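Local coordinates for protein polyphosphate kinase (Porphyromonas gingivalis, PDB 2O8R) that probably catalyses the reversible transfer of the terminal phosphate of ATP onto a growing polyphosphate chain, as a magnesium-dependent kinase of the PPK1 family, at residues Leu375-Tyr378 with Asn383-Ile386; Ser385-Leu390 with Leu416-Arg421. The protein carries 3 engineered substitutions. All blocks are in the same frame, centred on the assembly; numbering follows the deposited sequence.

Contact 1 of 2, residues Leu375-Tyr378 with Asn383-Ile386; sequences LTQY and NSSI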
loop_
_atom_site.group_PDB
_atom_site.type_symbol
_atom_site.label_atom_id
_atom_site.label_comp_id
_atom_site.label_asym_id
_atom_site.label_seq_id
_atom_site.Cartn_x
_atom_site.Cartn_y
_atom_site.Cartn_z
ATOM N N LEU A 375 -0.670 24.967 -0.080
ATOM C CA LEU A 375 -1.558 24.239 0.831
ATOM C C LEU A 375 -0.873 23.486 1.987
ATOM O O LEU A 375 0.342 23.222 1.990
ATOM C CB LEU A 375 -2.498 23.309 0.056
ATOM C CG LEU A 375 -2.162 21.823 -0.064
ATOM C CD1 LEU A 375 -3.395 21.046 -0.503
ATOM C CD2 LEU A 375 -1.034 21.635 -1.033
ATOM N N THR A 376 -1.678 23.147 2.980
ATOM C CA THR A 376 -1.186 22.359 4.078
ATOM C C THR A 376 -1.574 20.902 3.830
ATOM O O THR A 376 -2.516 20.638 3.096
ATOM C CB THR A 376 -1.725 22.895 5.412
ATOM O OG1 THR A 376 -3.148 23.025 5.335
ATOM C CG2 THR A 376 -1.144 24.263 5.700
ATOM N N GLN A 377 -0.825 19.970 4.417
ATOM C CA GLN A 377 -1.062 18.526 4.292
ATOM C C GLN A 377 -0.548 17.827 5.553
ATOM O O GLN A 377 0.557 18.138 6.016
ATOM C CB GLN A 377 -0.304 17.979 3.077
ATOM C CG GLN A 377 -1.130 17.803 1.810
ATOM C CD GLN A 377 -1.551 16.358 1.560
ATOM O OE1 GLN A 377 -2.001 16.012 0.465
ATOM N NE2 GLN A 377 -1.401 15.507 2.573
ATOM N N TYR A 378 -1.333 16.904 6.117
ATOM C CA TYR A 378 -0.890 16.165 7.311
ATOM C C TYR A 378 0.436 15.445 7.068
ATOM O O TYR A 378 1.419 15.705 7.759
ATOM C CB TYR A 378 -1.946 15.175 7.801
ATOM C CG TYR A 378 -1.442 14.252 8.901
ATOM C CD1 TYR A 378 -1.116 14.746 10.162
ATOM C CD2 TYR A 378 -1.296 12.885 8.680
ATOM C CE1 TYR A 378 -0.654 13.908 11.169
ATOM C CE2 TYR A 378 -0.833 12.037 9.680
ATOM C CZ TYR A 378 -0.514 12.553 10.924
ATOM O OH TYR A 378 -0.053 11.712 11.918
ATOM N N ASN A 383 0.282 8.612 -2.722
ATOM C CA ASN A 383 -0.139 9.278 -3.931
ATOM C C ASN A 383 -1.578 9.721 -3.793
ATOM O O ASN A 383 -2.361 9.026 -3.171
ATOM C CB ASN A 383 -0.045 8.296 -5.092
ATOM C CG ASN A 383 1.157 8.532 -5.937
ATOM O OD1 ASN A 383 1.289 9.592 -6.548
ATOM N ND2 ASN A 383 2.049 7.550 -5.991
ATOM N N SER A 384 -1.924 10.867 -4.382
ATOM C CA SER A 384 -3.320 11.321 -4.443
ATOM C C SER A 384 -3.594 12.264 -5.619
ATOM O O SER A 384 -2.691 12.938 -6.114
ATOM C CB SER A 384 -3.731 11.997 -3.134
ATOM O OG SER A 384 -2.823 13.035 -2.764
ATOM N N SER A 385 -4.856 12.293 -6.043
ATOM C CA SER A 385 -5.413 13.274 -6.978
ATOM C C SER A 385 -4.915 14.685 -6.750
ATOM O O SER A 385 -4.495 15.378 -7.678
ATOM C CB SER A 385 -6.919 13.291 -6.805
ATOM O OG SER A 385 -7.444 12.010 -7.068
ATOM N N ILE A 386 -4.975 15.106 -5.497
ATOM C CA ILE A 386 -4.451 16.387 -5.104
ATOM C C ILE A 386 -2.970 16.530 -5.457
ATOM O O ILE A 386 -2.609 17.488 -6.162
ATOM C CB ILE A 386 -4.780 16.679 -3.634
ATOM C CG1 ILE A 386 -6.259 17.063 -3.545
ATOM C CG2 ILE A 386 -3.923 17.808 -3.083
ATOM C CD1 ILE A 386 -6.757 17.310 -2.162
#
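Leu375 and Gln377, at the C-terminal end of strand 370-377, face Ile386 in the first turn of helix 385-395 across a wide gap between backbones, the nearest CA atoms being those of Gln377 and Ile386, 10.2 Å apart. Side chains alone bridge it. The apolar part of the contact is a meeting of methyl groups: Leu375 CD1 lies 4.2 Å from Ile386 CG2, and the two side chains approach at a slant. In Ile386 the CG2 branch is anti to the backbone N and turned to the strand, while CG1 stands beside that N (chi1 -76°). The same CG2 methyl also lies 4.4 Å from Gln377 OE1, so one small branch packs against both strand residues. Strand 370-377, helix 385-395 and strand 399-404 form a beta-alpha-beta unit in a region assigned to the phospholipase D clan, and the contact lies where the chain leaves the first strand and enters the helix. Gln377 OE1 also comes to 4.5 Å from Ser384 OG, a loose approach. Ser384 is the N-cap, and its hydroxyl makes a weak hydrogen bond to Ile387 N. The Gln377 side chain also comes within about 5 Å of that of Arg379, a predicted magnesium site. Val357, Val358 and Leu361 of helix 355-365 pack on Ile386.

Contact 2 of 2, residues Ser385-Leu390 with Leu416-Arg421; sequences SIISAL and LRLSER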
loop_
_atom_site.group_PDB
_atom_site.type_symbol
_atom_site.label_atom_id
_atom_site.label_comp_id
_atom_site.label_asym_id
_atom_site.label_seq_id
_atom_site.Cartn_x
_atom_site.Cartn_y
_atom_site.Cartn_z
ATOM N N SER A 385 -4.856 12.293 -6.043
ATOM C CA SER A 385 -5.413 13.274 -6.978
ATOM C C SER A 385 -4.915 14.685 -6.750
ATOM O O SER A 385 -4.495 15.378 -7.678
ATOM C CB SER A 385 -6.919 13.291 -6.805
ATOM O OG SER A 385 -7.444 12.010 -7.068
ATOM N N ILE A 386 -4.975 15.106 -5.497
ATOM C CA ILE A 386 -4.451 16.387 -5.104
ATOM C C ILE A 386 -2.970 16.530 -5.457
ATOM O O ILE A 386 -2.609 17.488 -6.162
ATOM C CB ILE A 386 -4.780 16.679 -3.634
ATOM C CG1 ILE A 386 -6.259 17.063 -3.545
ATOM C CG2 ILE A 386 -3.923 17.808 -3.083
ATOM C CD1 ILE A 386 -6.757 17.310 -2.162
ATOM N N ILE A 387 -2.137 15.563 -5.042
ATOM C CA ILE A 387 -0.715 15.569 -5.435
ATOM C C ILE A 387 -0.585 15.673 -6.964
ATOM O O ILE A 387 0.205 16.461 -7.489
ATOM C CB ILE A 387 0.064 14.318 -4.964
ATOM C CG1 ILE A 387 0.010 14.116 -3.436
ATOM C CG2 ILE A 387 1.507 14.390 -5.451
ATOM C CD1 ILE A 387 0.426 15.305 -2.620
ATOM N N SER A 388 -1.399 14.903 -7.671
ATOM C CA SER A 388 -1.359 14.893 -9.116
ATOM C C SER A 388 -1.714 16.247 -9.711
ATOM O O SER A 388 -0.995 16.750 -10.584
ATOM C CB SER A 388 -2.277 13.811 -9.647
ATOM O OG SER A 388 -1.609 12.559 -9.625
ATOM N N ALA A 389 -2.802 16.842 -9.230
ATOM C CA ALA A 389 -3.196 18.169 -9.695
ATOM C C ALA A 389 -2.084 19.167 -9.407
ATOM O O ALA A 389 -1.780 20.011 -10.239
ATOM C CB ALA A 389 -4.503 18.613 -9.057
ATOM N N LEU A 390 -1.467 19.045 -8.235
ATOM C CA LEU A 390 -0.377 19.934 -7.847
ATOM C C LEU A 390 0.858 19.735 -8.719
ATOM O O LEU A 390 1.499 20.703 -9.108
ATOM C CB LEU A 390 -0.008 19.734 -6.378
ATOM C CG LEU A 390 -1.031 20.195 -5.339
ATOM C CD1 LEU A 390 -0.607 19.672 -4.008
ATOM C CD2 LEU A 390 -1.192 21.714 -5.292
ATOM N N LEU A 416 9.972 8.988 0.417
ATOM C CA LEU A 416 11.204 9.561 -0.085
ATOM C C LEU A 416 11.160 9.697 -1.610
ATOM O O LEU A 416 11.471 10.765 -2.163
ATOM C CB LEU A 416 12.383 8.691 0.351
ATOM C CG LEU A 416 13.695 9.347 0.790
ATOM C CD1 LEU A 416 13.452 10.519 1.743
ATOM C CD2 LEU A 416 14.616 8.298 1.429
ATOM N N ARG A 417 10.744 8.624 -2.280
ATOM C CA ARG A 417 10.615 8.628 -3.732
ATOM C C ARG A 417 9.507 9.585 -4.193
ATOM O O ARG A 417 9.662 10.290 -5.199
ATOM C CB ARG A 417 10.363 7.208 -4.257
ATOM C CG ARG A 417 10.287 7.101 -5.782
ATOM C CD ARG A 417 10.114 5.665 -6.246
ATOM N NE ARG A 417 11.318 4.862 -6.023
ATOM C CZ ARG A 417 12.273 4.664 -6.930
ATOM N NH1 ARG A 417 12.177 5.211 -8.136
ATOM N NH2 ARG A 417 13.330 3.916 -6.633
ATOM N N LEU A 418 8.404 9.616 -3.444
ATOM C CA LEU A 418 7.259 10.461 -3.787
ATOM C C LEU A 418 7.576 11.957 -3.634
ATOM O O LEU A 418 7.174 12.770 -4.471
ATOM C CB LEU A 418 6.022 10.055 -2.978
ATOM C CG LEU A 418 4.853 11.038 -2.845
ATOM C CD1 LEU A 418 4.161 11.316 -4.157
ATOM C CD2 LEU A 418 3.860 10.498 -1.859
ATOM N N SER A 419 8.306 12.307 -2.578
ATOM C CA SER A 419 8.709 13.693 -2.349
ATOM C C SER A 419 9.700 14.167 -3.406
ATOM O O SER A 419 9.656 15.323 -3.838
ATOM C CB SER A 419 9.331 13.851 -0.966
ATOM O OG SER A 419 8.422 13.446 0.035
ATOM N N GLU A 420 10.591 13.271 -3.817
ATOM C CA GLU A 420 11.582 13.623 -4.800
ATOM C C GLU A 420 10.888 13.781 -6.151
ATOM O O GLU A 420 11.247 14.660 -6.935
ATOM C CB GLU A 420 12.748 12.612 -4.824
ATOM C CG GLU A 420 12.518 11.326 -5.616
ATOM C CD GLU A 420 13.639 10.305 -5.459
ATOM O OE1 GLU A 420 13.971 9.627 -6.461
ATOM O OE2 GLU A 420 14.185 10.178 -4.339
ATOM N N ARG A 421 9.861 12.971 -6.396
ATOM C CA ARG A 421 9.122 13.079 -7.633
ATOM C C ARG A 421 8.427 14.427 -7.692
ATOM O O ARG A 421 8.390 15.070 -8.750
ATOM C CB ARG A 421 8.102 11.955 -7.763
ATOM C CG ARG A 421 7.289 12.038 -9.041
ATOM C CD ARG A 421 6.367 10.851 -9.207
ATOM N NE ARG A 421 5.035 11.129 -8.693
ATOM C CZ ARG A 421 4.445 10.447 -7.721
ATOM N NH1 ARG A 421 3.228 10.793 -7.338
ATOM N NH2 ARG A 421 5.057 9.423 -7.139
#
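Ile387 and Leu418 make the apolar part of this helix-helix contact, with Ile387 CG2 4.3 Å from Leu418 CD1. Their CA atoms, the closest pair across the two segments, are 9.6 Å apart, and the interface is small, burying 76 Å² in all. Leu418 has CG anti to its backbone N (chi1 161°), which carries its CD1 methyl out from helix 416-425 to Ile387.

The second interaction pairs a methyl with a charged group: Arg421, one turn after Leu418, brings NH1 to 4.4 Å from Ile387 CG2, the methyl lying obliquely to the guanidinium. The polar partners of that group lie beyond the two segments. NE forms a salt bridge with Glu391, further along helix 385-395, and NH1 lies against Asn383 OD1 just before that helix, a probable hydrogen bond.

Val380, in the loop after strand 370-377, touches Leu418, while Gln377 on that strand packs against Ile387. Helix 385-395 has helix 355-365 against Ile386 and Ala389, and its Ser388 packs on Met362 of the second subunit; this helix thus meets both strand 370-377 and the other chain, with helix 416-425 packed alongside.

The two contacts follow one another along the chain and share Ser385 and Ile386, their centres being about 8 Å apart. Helix 385-395 is common to both: contact 1 joins its start to strand 370-377, and contact 2 joins it to helix 416-425, reached after strand 399-404. The side chains of Leu375 and Leu390 pack together, as do those of Gln377 and Ile387, forming a continuous patch from strand 370-377 to helix 416-425; a probable hydrogen bond also links Asn383 to Arg421. All four segments belong to C-terminal domain 1, and both contacts touch the second subunit. The patch thus connects the surroundings of Arg379, a predicted magnesium ligand, with the dimer interface.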